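Local coordinates for protein, Family 18 Chitinase (Crocus vernus, PDB 3SIM) that probably hydrolyses chitin, the beta-1,4-linked polymer of N-acetylglucosamine, as a plant family 18 glycoside hydrolase with a TIM-barrel fold, at residues A[4-9]-A[30-35]; A[80-85]-A[122-127]; A[186-191]-A[216-221]; A[50-55]-A[104-109]. One frame throughout, in Å; residues are numbered along the deposited sequence.

Interaction 1. Residues A[4-9]-A[30-35]; sequences VEYIGY and QFVLSF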
loop_
_atom_site.group_PDB
_atom_site.type_symbol
_atom_site.label_atom_id
_atom_site.label_comp_id
_atom_site.label_asym_id
_atom_site.label_seq_id
_atom_site.Cartn_x
_atom_site.Cartn_y
_atom_site.Cartn_z
ATOM N N VAL A 4 6.672 -5.839 -2.226
ATOM C CA VAL A 4 5.861 -5.153 -1.249
ATOM C C VAL A 4 4.831 -6.090 -0.557
ATOM O O VAL A 4 4.025 -6.685 -1.174
ATOM C CB VAL A 4 5.151 -3.978 -1.887
ATOM C CG1 VAL A 4 4.455 -3.200 -0.883
ATOM C CG2 VAL A 4 6.074 -3.122 -2.662
ATOM N N GLU A 5 4.941 -6.178 0.749
ATOM C CA GLU A 5 4.088 -6.959 1.631
ATOM C C GLU A 5 3.208 -6.143 2.584
ATOM O O GLU A 5 3.684 -5.623 3.538
ATOM C CB GLU A 5 4.928 -7.959 2.428
ATOM C CG GLU A 5 4.192 -8.963 3.255
ATOM C CD GLU A 5 3.636 -10.206 2.451
ATOM O OE1 GLU A 5 3.826 -10.301 1.278
ATOM O OE2 GLU A 5 3.013 -11.060 3.005
ATOM N N TYR A 6 1.914 -6.053 2.313
ATOM C CA TYR A 6 0.991 -5.436 3.270
ATOM C C TYR A 6 0.847 -6.296 4.581
ATOM O O TYR A 6 0.857 -7.460 4.494
ATOM C CB TYR A 6 -0.347 -5.052 2.648
ATOM C CG TYR A 6 -0.259 -3.895 1.668
ATOM C CD1 TYR A 6 -0.640 -2.628 2.004
ATOM C CD2 TYR A 6 0.321 -4.061 0.446
ATOM C CE1 TYR A 6 -0.525 -1.590 1.081
ATOM C CE2 TYR A 6 0.461 -3.063 -0.440
ATOM C CZ TYR A 6 0.044 -1.825 -0.142
ATOM O OH TYR A 6 0.189 -0.859 -1.052
ATOM N N ILE A 7 0.788 -5.663 5.729
ATOM C CA ILE A 7 0.719 -6.341 7.012
ATOM C C ILE A 7 0.047 -5.528 8.134
ATOM O O ILE A 7 0.155 -4.342 8.238
ATOM C CB ILE A 7 2.135 -6.863 7.499
ATOM C CG1 ILE A 7 2.056 -7.717 8.788
ATOM C CG2 ILE A 7 3.019 -5.768 7.767
ATOM C CD1 ILE A 7 3.198 -8.479 9.055
ATOM N N GLY A 8 -0.584 -6.292 9.005
ATOM C CA GLY A 8 -1.465 -5.844 10.045
ATOM C C GLY A 8 -2.990 -5.724 9.885
ATOM O O GLY A 8 -3.597 -5.247 10.757
ATOM N N TYR A 9 -3.524 -6.136 8.743
ATOM C CA TYR A 9 -4.924 -6.231 8.435
ATOM C C TYR A 9 -5.172 -7.436 7.486
ATOM O O TYR A 9 -4.417 -7.648 6.607
ATOM C CB TYR A 9 -5.408 -4.931 7.819
ATOM C CG TYR A 9 -6.904 -4.766 7.764
ATOM C CD1 TYR A 9 -7.589 -4.197 8.785
ATOM C CD2 TYR A 9 -7.599 -5.197 6.696
ATOM C CE1 TYR A 9 -8.901 -4.073 8.739
ATOM C CE2 TYR A 9 -8.908 -5.065 6.620
ATOM C CZ TYR A 9 -9.569 -4.513 7.637
ATOM O OH TYR A 9 -10.878 -4.397 7.522
ATOM N N GLN A 30 9.770 -4.178 0.969
ATOM C CA GLN A 30 9.035 -3.230 1.809
ATOM C C GLN A 30 7.822 -3.841 2.514
ATOM O O GLN A 30 6.898 -4.237 1.882
ATOM C CB GLN A 30 8.689 -1.938 1.068
ATOM C CG GLN A 30 9.758 -1.397 0.142
ATOM C CD GLN A 30 9.375 -0.144 -0.680
ATOM O OE1 GLN A 30 10.235 0.576 -1.121
ATOM N NE2 GLN A 30 8.131 0.048 -0.921
ATOM N N PHE A 31 7.886 -3.927 3.827
ATOM C CA PHE A 31 6.713 -4.091 4.683
ATOM C C PHE A 31 5.812 -2.844 4.610
ATOM O O PHE A 31 6.313 -1.759 4.571
ATOM C CB PHE A 31 7.080 -4.464 6.123
ATOM C CG PHE A 31 7.475 -5.925 6.320
ATOM C CD1 PHE A 31 8.763 -6.273 6.637
ATOM C CD2 PHE A 31 6.576 -6.925 6.203
ATOM C CE1 PHE A 31 9.106 -7.592 6.800
ATOM C CE2 PHE A 31 6.920 -8.198 6.366
ATOM C CZ PHE A 31 8.183 -8.543 6.665
ATOM N N VAL A 32 4.504 -3.009 4.519
ATOM C CA VAL A 32 3.587 -1.879 4.613
ATOM C C VAL A 32 2.493 -1.990 5.730
ATOM O O VAL A 32 1.562 -2.756 5.628
ATOM C CB VAL A 32 2.969 -1.469 3.196
ATOM C CG1 VAL A 32 2.034 -0.343 3.310
ATOM C CG2 VAL A 32 4.001 -1.262 2.163
ATOM N N LEU A 33 2.646 -1.224 6.784
ATOM C CA LEU A 33 1.764 -1.324 7.956
ATOM C C LEU A 33 0.303 -0.825 7.680
ATOM O O LEU A 33 0.112 0.255 7.249
ATOM C CB LEU A 33 2.370 -0.587 9.146
ATOM C CG LEU A 33 3.706 -1.022 9.720
ATOM C CD1 LEU A 33 4.290 -0.023 10.656
ATOM C CD2 LEU A 33 3.557 -2.367 10.382
ATOM N N SER A 34 -0.680 -1.641 7.954
ATOM C CA SER A 34 -2.038 -1.262 7.673
ATOM C C SER A 34 -2.988 -1.302 8.866
ATOM O O SER A 34 -3.230 -2.336 9.383
ATOM C CB SER A 34 -2.618 -2.151 6.562
ATOM O OG SER A 34 -1.682 -2.796 5.782
ATOM N N PHE A 35 -3.553 -0.192 9.281
ATOM C CA PHE A 35 -3.479 1.128 8.725
ATOM C C PHE A 35 -3.331 2.238 9.822
ATOM O O PHE A 35 -3.607 2.035 10.955
ATOM C CB PHE A 35 -4.748 1.437 7.928
ATOM C CG PHE A 35 -4.986 0.558 6.740
ATOM C CD1 PHE A 35 -4.523 0.902 5.520
ATOM C CD2 PHE A 35 -5.703 -0.601 6.857
ATOM C CE1 PHE A 35 -4.750 0.126 4.454
ATOM C CE2 PHE A 35 -5.931 -1.397 5.771
ATOM C CZ PHE A 35 -5.454 -1.034 4.571
#

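Interaction 2. Residues A[80-85]-A[122-127]; sequences VSLGGA and IDIDYE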
loop_
_atom_site.group_PDB
_atom_site.type_symbol
_atom_site.label_atom_id
_atom_site.label_comp_id
_atom_site.label_asym_id
_atom_site.label_seq_id
_atom_site.Cartn_x
_atom_site.Cartn_y
_atom_site.Cartn_z
ATOM N N VAL A 80 4.035 2.971 6.188
ATOM C CA VAL A 80 2.671 2.927 6.680
ATOM C C VAL A 80 1.633 3.343 5.607
ATOM O O VAL A 80 1.831 4.293 4.892
ATOM C CB VAL A 80 2.501 3.734 7.992
ATOM C CG1 VAL A 80 2.861 5.116 7.804
ATOM C CG2 VAL A 80 1.071 3.659 8.530
ATOM N N SER A 81 0.539 2.601 5.530
ATOM C CA SER A 81 -0.572 2.897 4.659
ATOM C C SER A 81 -1.704 3.694 5.351
ATOM O O SER A 81 -2.200 3.312 6.376
ATOM C CB SER A 81 -1.107 1.633 3.964
ATOM O OG SER A 81 -2.115 1.853 3.046
ATOM N N LEU A 82 -2.109 4.759 4.723
ATOM C CA LEU A 82 -3.177 5.635 5.145
ATOM C C LEU A 82 -4.565 5.220 4.588
ATOM O O LEU A 82 -4.735 4.962 3.440
ATOM C CB LEU A 82 -2.867 7.071 4.762
ATOM C CG LEU A 82 -1.471 7.661 4.977
ATOM C CD1 LEU A 82 -1.417 9.079 4.595
ATOM C CD2 LEU A 82 -1.051 7.489 6.392
ATOM N N GLY A 83 -5.540 5.242 5.458
ATOM C CA GLY A 83 -6.911 4.975 5.131
ATOM C C GLY A 83 -7.375 3.562 5.248
ATOM O O GLY A 83 -7.671 3.098 6.303
ATOM N N GLY A 84 -7.434 2.870 4.154
ATOM C CA GLY A 84 -8.054 1.564 4.111
ATOM C C GLY A 84 -9.566 1.632 3.937
ATOM O O GLY A 84 -10.077 2.675 4.009
ATOM N N ALA A 85 -10.241 0.511 3.717
ATOM C CA ALA A 85 -11.674 0.458 3.525
ATOM C C ALA A 85 -12.583 0.821 4.685
ATOM O O ALA A 85 -13.492 1.526 4.486
ATOM C CB ALA A 85 -12.118 -0.857 2.954
ATOM N N ILE A 122 5.540 6.199 3.228
ATOM C CA ILE A 122 4.083 6.074 3.304
ATOM C C ILE A 122 3.407 5.533 2.023
ATOM O O ILE A 122 3.962 5.584 0.956
ATOM C CB ILE A 122 3.325 7.313 3.848
ATOM C CG1 ILE A 122 3.021 8.332 2.775
ATOM C CG2 ILE A 122 4.044 7.955 4.931
ATOM C CD1 ILE A 122 4.102 8.674 2.024
ATOM N N ASP A 123 2.206 5.040 2.183
ATOM C CA ASP A 123 1.372 4.552 1.106
ATOM C C ASP A 123 -0.023 5.183 1.230
ATOM O O ASP A 123 -0.527 5.337 2.289
ATOM C CB ASP A 123 1.269 3.033 1.082
ATOM C CG ASP A 123 0.188 2.500 0.081
ATOM O OD1 ASP A 123 0.199 2.814 -1.104
ATOM O OD2 ASP A 123 -0.706 1.833 0.512
ATOM N N ILE A 124 -0.622 5.482 0.106
ATOM C CA ILE A 124 -1.931 6.093 0.122
ATOM C C ILE A 124 -3.044 5.134 -0.294
ATOM O O ILE A 124 -3.062 4.676 -1.393
ATOM C CB ILE A 124 -2.010 7.369 -0.738
ATOM C CG1 ILE A 124 -0.765 8.257 -0.546
ATOM C CG2 ILE A 124 -3.289 8.023 -0.555
ATOM C CD1 ILE A 124 -0.573 8.762 0.804
ATOM N N ASP A 125 -3.913 4.797 0.628
ATOM C CA ASP A 125 -5.000 3.845 0.391
ATOM C C ASP A 125 -6.433 4.298 0.824
ATOM O O ASP A 125 -7.153 3.547 1.373
ATOM C CB ASP A 125 -4.660 2.423 0.870
ATOM C CG ASP A 125 -5.784 1.337 0.475
ATOM O OD1 ASP A 125 -6.103 0.562 1.318
ATOM O OD2 ASP A 125 -6.315 1.371 -0.603
ATOM N N TYR A 126 -6.784 5.553 0.611
ATOM C CA TYR A 126 -8.157 5.963 0.714
ATOM C C TYR A 126 -8.997 5.376 -0.460
ATOM O O TYR A 126 -8.559 5.348 -1.564
ATOM C CB TYR A 126 -8.297 7.446 0.817
ATOM C CG TYR A 126 -7.878 8.042 2.093
ATOM C CD1 TYR A 126 -8.737 8.096 3.174
ATOM C CD2 TYR A 126 -6.623 8.603 2.230
ATOM C CE1 TYR A 126 -8.343 8.643 4.349
ATOM C CE2 TYR A 126 -6.236 9.169 3.377
ATOM C CZ TYR A 126 -7.082 9.193 4.454
ATOM O OH TYR A 126 -6.656 9.750 5.587
ATOM N N GLU A 127 -10.165 4.856 -0.153
ATOM C CA GLU A 127 -11.041 4.197 -1.104
ATOM C C GLU A 127 -12.515 4.760 -1.279
ATOM O O GLU A 127 -13.291 4.266 -2.045
ATOM C CB GLU A 127 -10.985 2.674 -0.895
ATOM C CG GLU A 127 -9.560 2.047 -0.889
ATOM C CD GLU A 127 -9.516 0.516 -0.793
ATOM O OE1 GLU A 127 -10.519 -0.114 -0.634
ATOM O OE2 GLU A 127 -8.465 -0.059 -0.882
HETATM O O HOH W 1 -11.085 4.747 2.502
#

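Interaction 3. Residues A[186-191]-A[216-221]; sequences QFKAYD and LISFST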
loop_
_atom_site.group_PDB
_atom_site.type_symbol
_atom_site.label_atom_id
_atom_site.label_comp_id
_atom_site.label_asym_id
_atom_site.label_seq_id
_atom_site.Cartn_x
_atom_site.Cartn_y
_atom_site.Cartn_z
ATOM N N GLN A 186 -4.128 -2.227 -7.568
ATOM C CA GLN A 186 -4.891 -3.274 -6.929
ATOM C C GLN A 186 -5.645 -4.143 -8.008
ATOM O O GLN A 186 -6.818 -4.008 -8.249
ATOM C CB GLN A 186 -5.769 -2.703 -5.787
ATOM C CG GLN A 186 -5.085 -2.022 -4.597
ATOM C CD GLN A 186 -6.016 -1.859 -3.382
ATOM O OE1 GLN A 186 -6.162 -0.793 -2.843
ATOM N NE2 GLN A 186 -6.626 -2.930 -2.992
ATOM N N PHE A 187 -4.905 -5.022 -8.633
ATOM C CA PHE A 187 -5.418 -5.895 -9.666
ATOM C C PHE A 187 -6.489 -6.881 -9.119
ATOM O O PHE A 187 -7.299 -7.336 -9.834
ATOM C CB PHE A 187 -4.317 -6.552 -10.525
ATOM C CG PHE A 187 -3.577 -5.598 -11.436
ATOM C CD1 PHE A 187 -4.025 -5.303 -12.690
ATOM C CD2 PHE A 187 -2.436 -4.997 -11.019
ATOM C CE1 PHE A 187 -3.352 -4.429 -13.479
ATOM C CE2 PHE A 187 -1.775 -4.148 -11.804
ATOM C CZ PHE A 187 -2.232 -3.845 -13.027
ATOM N N LYS A 188 -6.509 -7.104 -7.823
ATOM C CA LYS A 188 -7.534 -7.956 -7.241
ATOM C C LYS A 188 -8.964 -7.376 -7.393
ATOM O O LYS A 188 -9.904 -8.053 -7.265
ATOM C CB LYS A 188 -7.196 -8.432 -5.825
ATOM C CG LYS A 188 -6.837 -7.410 -4.839
ATOM C CD LYS A 188 -5.353 -6.996 -4.954
ATOM C CE LYS A 188 -4.947 -6.018 -3.907
ATOM N NZ LYS A 188 -5.969 -5.846 -3.059
ATOM N N ALA A 189 -9.060 -6.118 -7.752
ATOM C CA ALA A 189 -10.305 -5.449 -8.040
ATOM C C ALA A 189 -11.105 -5.966 -9.254
ATOM O O ALA A 189 -12.260 -5.861 -9.279
ATOM C CB ALA A 189 -10.142 -3.966 -8.064
ATOM N N TYR A 190 -10.430 -6.511 -10.230
ATOM C CA TYR A 190 -11.087 -7.075 -11.381
ATOM C C TYR A 190 -11.798 -8.407 -11.075
ATOM O O TYR A 190 -11.525 -9.021 -10.071
ATOM C CB TYR A 190 -10.103 -7.220 -12.516
ATOM C CG TYR A 190 -9.541 -5.917 -13.078
ATOM C CD1 TYR A 190 -10.251 -5.164 -13.985
ATOM C CD2 TYR A 190 -8.283 -5.495 -12.763
ATOM C CE1 TYR A 190 -9.743 -4.041 -14.504
ATOM C CE2 TYR A 190 -7.793 -4.359 -13.264
ATOM C CZ TYR A 190 -8.526 -3.633 -14.126
ATOM O OH TYR A 190 -8.022 -2.538 -14.634
ATOM N N ASP A 191 -12.668 -8.853 -11.972
ATOM C CA ASP A 191 -13.434 -10.089 -11.812
ATOM C C ASP A 191 -12.569 -11.310 -11.714
ATOM O O ASP A 191 -11.525 -11.357 -12.231
ATOM C CB ASP A 191 -14.281 -10.427 -13.027
ATOM C CG ASP A 191 -15.347 -9.521 -13.251
ATOM O OD1 ASP A 191 -15.877 -8.905 -12.324
ATOM O OD2 ASP A 191 -15.632 -9.398 -14.412
ATOM N N LEU A 216 3.488 -1.445 -10.324
ATOM C CA LEU A 216 3.529 -2.798 -9.816
ATOM C C LEU A 216 2.266 -3.635 -10.104
ATOM O O LEU A 216 1.170 -3.161 -10.169
ATOM C CB LEU A 216 3.871 -2.902 -8.326
ATOM C CG LEU A 216 4.913 -2.151 -7.478
ATOM C CD1 LEU A 216 5.802 -3.056 -6.764
ATOM C CD2 LEU A 216 5.689 -1.048 -8.149
ATOM N N ILE A 217 2.490 -4.889 -10.356
ATOM C CA ILE A 217 1.430 -5.885 -10.349
ATOM C C ILE A 217 1.153 -6.432 -8.936
ATOM O O ILE A 217 1.923 -6.248 -8.074
ATOM C CB ILE A 217 1.597 -6.967 -11.394
ATOM C CG1 ILE A 217 2.820 -7.839 -11.088
ATOM C CG2 ILE A 217 1.618 -6.403 -12.825
ATOM C CD1 ILE A 217 3.060 -9.009 -12.030
ATOM N N SER A 218 0.051 -7.122 -8.767
ATOM C CA SER A 218 -0.379 -7.571 -7.454
ATOM C C SER A 218 -1.346 -8.757 -7.428
ATOM O O SER A 218 -1.990 -9.024 -8.358
ATOM C CB SER A 218 -0.971 -6.389 -6.685
ATOM O OG SER A 218 -2.140 -5.973 -7.218
ATOM N N PHE A 219 -1.427 -9.398 -6.292
ATOM C CA PHE A 219 -2.427 -10.396 -5.968
ATOM C C PHE A 219 -2.823 -10.395 -4.468
ATOM O O PHE A 219 -2.105 -9.925 -3.657
ATOM C CB PHE A 219 -2.020 -11.803 -6.424
ATOM C CG PHE A 219 -0.766 -12.347 -5.776
ATOM C CD1 PHE A 219 -0.797 -12.969 -4.571
ATOM C CD2 PHE A 219 0.447 -12.269 -6.426
ATOM C CE1 PHE A 219 0.375 -13.484 -4.014
ATOM C CE2 PHE A 219 1.598 -12.781 -5.861
ATOM C CZ PHE A 219 1.558 -13.371 -4.667
ATOM N N SER A 220 -3.951 -11.000 -4.182
ATOM C CA SER A 220 -4.474 -11.221 -2.845
ATOM C C SER A 220 -4.380 -12.686 -2.440
ATOM O O SER A 220 -4.537 -13.551 -3.228
ATOM C CB SER A 220 -5.915 -10.735 -2.704
ATOM O OG SER A 220 -6.601 -11.259 -1.619
ATOM N N THR A 221 -4.055 -12.900 -1.197
ATOM C CA THR A 221 -4.033 -14.199 -0.571
ATOM C C THR A 221 -5.298 -14.429 0.324
ATOM O O THR A 221 -5.334 -15.292 1.095
ATOM C CB THR A 221 -2.686 -14.404 0.158
ATOM O OG1 THR A 221 -2.615 -13.537 1.289
ATOM C CG2 THR A 221 -1.471 -14.226 -0.862
#

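Interaction 4. Residues A[50-55]-A[104-109]; sequences GKFNVF and SNAVTS. With ACT (acetate ion), chain C.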
loop_
_atom_site.group_PDB
_atom_site.type_symbol
_atom_site.label_atom_id
_atom_site.label_comp_id
_atom_site.label_asym_id
_atom_site.label_seq_id
_atom_site.Cartn_x
_atom_site.Cartn_y
_atom_site.Cartn_z
ATOM N N GLY A 50 -7.545 14.772 9.665
ATOM C CA GLY A 50 -6.141 14.525 9.533
ATOM C C GLY A 50 -5.315 14.275 10.801
ATOM O O GLY A 50 -4.137 14.236 10.717
ATOM N N LYS A 51 -5.956 14.070 11.941
ATOM C CA LYS A 51 -5.249 13.589 13.085
ATOM C C LYS A 51 -5.164 12.055 13.097
ATOM O O LYS A 51 -6.051 11.419 13.512
ATOM C CB LYS A 51 -5.879 14.133 14.360
ATOM C CG LYS A 51 -5.899 15.629 14.483
ATOM C CD LYS A 51 -6.503 16.079 15.750
ATOM C CE LYS A 51 -6.628 17.527 15.868
ATOM N NZ LYS A 51 -5.435 18.284 16.077
ATOM N N PHE A 52 -4.059 11.512 12.651
ATOM C CA PHE A 52 -3.917 10.084 12.523
ATOM C C PHE A 52 -3.807 9.307 13.827
ATOM O O PHE A 52 -3.110 9.688 14.686
ATOM C CB PHE A 52 -2.792 9.788 11.548
ATOM C CG PHE A 52 -3.174 10.076 10.144
ATOM C CD1 PHE A 52 -3.787 9.102 9.369
ATOM C CD2 PHE A 52 -3.059 11.331 9.637
ATOM C CE1 PHE A 52 -4.198 9.378 8.099
ATOM C CE2 PHE A 52 -3.485 11.616 8.391
ATOM C CZ PHE A 52 -4.039 10.619 7.608
ATOM N N ASN A 53 -4.516 8.210 13.892
ATOM C CA ASN A 53 -4.415 7.183 14.884
ATOM C C ASN A 53 -3.910 5.848 14.294
ATOM O O ASN A 53 -4.070 5.628 13.154
ATOM C CB ASN A 53 -5.766 6.997 15.581
ATOM C CG ASN A 53 -6.068 8.086 16.571
ATOM O OD1 ASN A 53 -5.310 8.333 17.440
ATOM N ND2 ASN A 53 -7.159 8.726 16.414
ATOM N N VAL A 54 -3.288 5.022 15.116
ATOM C CA VAL A 54 -2.708 3.754 14.755
ATOM C C VAL A 54 -3.724 2.586 14.866
ATOM O O VAL A 54 -4.153 2.339 15.903
ATOM C CB VAL A 54 -1.456 3.476 15.610
ATOM C CG1 VAL A 54 -1.034 2.049 15.551
ATOM C CG2 VAL A 54 -0.323 4.370 15.231
ATOM N N PHE A 55 -4.106 1.930 13.783
ATOM C CA PHE A 55 -5.093 0.843 13.857
ATOM C C PHE A 55 -4.586 -0.593 13.754
ATOM O O PHE A 55 -5.306 -1.515 13.898
ATOM C CB PHE A 55 -6.287 1.115 12.962
ATOM C CG PHE A 55 -7.185 2.209 13.452
ATOM C CD1 PHE A 55 -6.914 3.494 13.155
ATOM C CD2 PHE A 55 -8.296 1.952 14.209
ATOM C CE1 PHE A 55 -7.689 4.480 13.604
ATOM C CE2 PHE A 55 -9.095 2.951 14.638
ATOM C CZ PHE A 55 -8.787 4.214 14.351
ATOM N N SER A 104 -1.888 20.423 8.113
ATOM C CA SER A 104 -1.185 20.713 9.352
ATOM C C SER A 104 -1.326 19.569 10.375
ATOM O O SER A 104 -0.364 19.138 10.930
ATOM C CB SER A 104 -1.696 22.014 9.948
ATOM O OG SER A 104 -1.189 22.181 11.214
ATOM N N ASN A 105 -2.547 19.072 10.542
ATOM C CA ASN A 105 -2.791 17.942 11.425
ATOM C C ASN A 105 -2.077 16.639 10.987
ATOM O O ASN A 105 -1.528 15.965 11.794
ATOM C CB ASN A 105 -4.273 17.674 11.647
ATOM C CG ASN A 105 -5.005 18.802 12.428
ATOM O OD1 ASN A 105 -4.449 19.444 13.235
ATOM N ND2 ASN A 105 -6.257 18.963 12.150
ATOM N N ALA A 106 -2.121 16.356 9.690
ATOM C CA ALA A 106 -1.513 15.197 9.096
ATOM C C ALA A 106 0.034 15.165 9.231
ATOM O O ALA A 106 0.566 14.196 9.636
ATOM C CB ALA A 106 -1.943 15.089 7.628
ATOM N N VAL A 107 0.676 16.277 8.925
ATOM C CA VAL A 107 2.097 16.414 9.083
ATOM C C VAL A 107 2.513 16.236 10.559
ATOM O O VAL A 107 3.360 15.498 10.812
ATOM C CB VAL A 107 2.695 17.750 8.444
ATOM C CG1 VAL A 107 4.130 17.892 8.702
ATOM C CG2 VAL A 107 2.450 17.844 6.938
ATOM N N THR A 108 1.845 16.870 11.488
ATOM C CA THR A 108 2.215 16.699 12.889
ATOM C C THR A 108 2.053 15.257 13.407
ATOM O O THR A 108 2.971 14.680 13.842
ATOM C CB THR A 108 1.382 17.651 13.765
ATOM O OG1 THR A 108 1.654 18.991 13.402
ATOM C CG2 THR A 108 1.670 17.417 15.205
ATOM N N SER A 109 0.892 14.679 13.206
ATOM C CA SER A 109 0.554 13.341 13.637
ATOM C C SER A 109 1.352 12.195 12.981
ATOM O O SER A 109 1.745 11.318 13.604
ATOM C CB SER A 109 -0.978 13.117 13.538
ATOM O OG SER A 109 -1.444 13.211 12.272
HETATM C C ACT C . -7.784 12.044 18.027
HETATM O O ACT C . -8.469 13.060 17.754
HETATM O OXT ACT C . -8.455 11.015 18.289
HETATM C CH3 ACT C . -6.268 12.065 18.023
#

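Interaction 1. Residues A[4-9]-A[30-35]
Val32 lies over one face of the Tyr6 ring: Val32 CB is 4.2 Å from the ring centroid and 17° off its normal, a CH-pi contact. Val32 CG1 lies 3.6 Å from Tyr6 CE1, and the other methyl, Val32 CG2, meets Val4 CG1 at 3.6 Å. With CG1 anti to the backbone N (chi1 179°), Val32 gives one branch to the ring and the other to Val4. On the other face of the sheet, Ile7 CG2 touches Phe31 CD2 at 4.1 Å. Backbone bonds join segments 4-9 and 30-35 as parallel strands, from Glu5 N to Gln30 O (3.0 Å) up to Ser34 N to Ile7 O (2.8 Å). At the C-terminal end of the pair, Phe35 turns its edge to the face of Tyr9, an edge-to-face pair with centroids 5.7 Å apart. Phe35 follows a cis peptide bond, a feature known from other family 18 chitinases, and its ring covers Ser34 CB. These are neighbouring staves of the TIM barrel, with Tyr6 and Val32 facing its interior. Tyr6 stacks on Trp253 and bonds through OH to Ser160 and Asn184, which implies a phenol whose ring is positioned by apolar packing and whose hydroxyl serves a polar barrel core.

Interaction 2. Residues A[80-85]-A[122-127]
Ser81 OG donates to Asp123 OD2 at 2.9 Å, meeting the carboxylate on its anti side and 26° out of its plane. The hydroxyl gets there because Ser81 OG is anti to its own backbone N (chi1 -176°), which carries it across to the neighbouring strand. The other oxygen, Asp123 OD1, is hydrogen-bonded to Ser160 OG and Ser158 OG, and Tyr6 adds a weak bond to OD2. Parallel backbone bonds frame this pair: Asp123 N to Val80 O at 2.8 Å, then Leu82 N to Asp123 O at 3.0 Å and nearly straight at 173°. Further along, Asp125 N lies in the carbonyl plane of Leu82 O at 2.9 Å. Next, Gly84 N reaches Asp125 O from above the carbonyl plane, and a water bridges Gly84 O and Glu127 N, 2.8 Å from each. Gly83 CA sits over a face of the Tyr126 ring, 4.1 Å from its centroid, a CH-pi contact; the Tyr126 hydroxyl bonds to Asp38. On the helix side of the barrel wall Leu82 CD1 and Ile124 CD1 lie alongside at 3.9 Å. Asp123, Asp125 and Glu127 belong to the DxxDxDxE signature of family 18, whose last acid is the proton donor in active members. The several bonds to Asp123 imply a fixed carboxylate, consistent with an acid held in place within the barrel core, ahead of Asp125 and Glu127 in the signature.

Interaction 3. Residues A[186-191]-A[216-221]
Phe187 and Lys188 face strand 215-220 from a short 3-10 turn, with Phe187 CA 5.8 Å from Ser218 CA and the turn itself closed by Ala189 N bonding to Gln186 O at 3.1 Å. The gap is bridged by side chains rather than by any clear hydrogen bond. Phe187 presents the edge of its ring to the strand: Leu216 O lies near the ring plane, 3.5 Å from Phe187 CE2, and Ser218 OG is also near that plane, 3.9 Å from Phe187 CD2. Such an approach sets the polarised ring hydrogens against oxygen atoms. Phe187 CE2 also touches Ile217 CG2 at 4.2 Å, while Phe199 and Tyr203 of helix 196-209 pack on the ring as well. In the TIM barrel the turn belongs to the beta-alpha loop that follows strand 182-184, and strand 215-220 is the parallel neighbour of that strand; the loop therefore leans on the adjoining stave before the chain enters helix 196-209. Ser218 OG stands between its backbone N and carbonyl carbon (chi1 69°), which directs it to segment 186-191, where it lies 3.2 Å from Phe187 N; its hydrogen bond is to Tyr185 O, just before the segment. Lys188 lays its aliphatic part across the strand: Lys188 CG is 4.1 Å from Ser220 CB, and its CD approaches Ser218 OG. Bends at chi2 (-82°) and at the last torsion bring the ammonium group to Trp253, with which it makes a cation-pi contact; Trp253 belongs to strand 250-253 on the other flank of strand 215-220.

Interaction 4. Residues A[50-55]-A[104-109]
Ser109 points its hydroxyl from helix 99-116 into the bend of segment 50-55, where Phe52 N donates to Ser109 OG at 3.1 Å with a nearly straight N-H...O angle of 166°. Ser109 OG in turn donates to Asn105 O, 2.8 Å away and one helical turn back. The torsion chi1 of 63°, which sets OG between the backbone N and the carbonyl carbon, leaves it placed for both tasks. Asn105 O takes Ser109 N and Ser109 OG from opposite faces of its carbonyl plane. The Phe52 ring meets the helix edge-on: Ser109 OG lies in its plane, 3.6 Å from Phe52 CD2, and Ala106 CB sits at the same edge, 3.9 Å from Phe52 CE2. Lys51 runs obliquely over Asn105, with Lys51 CG 3.9 Å from Asn105 CB. A bend at its last torsion brings Lys51 NZ to Asn105 OD1 at 3.2 Å, but the donor stands 70° out of the amide plane, off the lone pairs. Asn105 ND2 bonds to Asn49 O, which holds the amide from its other end. Gly50 has no side chain on the flank that faces the helix, and its CA comes to 4.7 Å from Ala106 CA. Beyond the helix contact Asn53 ND2 donates to an acetate ion, probably from the crystallisation liquor, and also bonds to Tyr39 O. The contact thus joins the excursion after strand 28-37 to an outer helix of the barrel. Its chemistry implies a relay: Ser109 OG accepts from Phe52 N and donates to Asn105 O, so one hydroxyl connects the loop backbone to the helix backbone.

From the N terminus, interaction 1 comes first, closing a loop of 20 residues by pairing the first two barrel strands. Interactions 4 and 2 cross: the excursion at 50-55 reaches forward to the helix at 104-109 while segment 80-85 pairs with 122-127, joining neighbouring strands 76-83 and 121-125 across helix 99-116. Interaction 3 follows in series, leaning the loop after strand 182-184 on strand 215-220, with helix 196-209 between its segments. No contact nests within another. Strand 28-37 links the early contacts, since Leu33 O meets Ser81 N and Phe35 O meets Phe55 N. Phe52 packs on Tyr126 and Leu82, tying the outer helix contact of interaction 4 to the barrel wall of interaction 2.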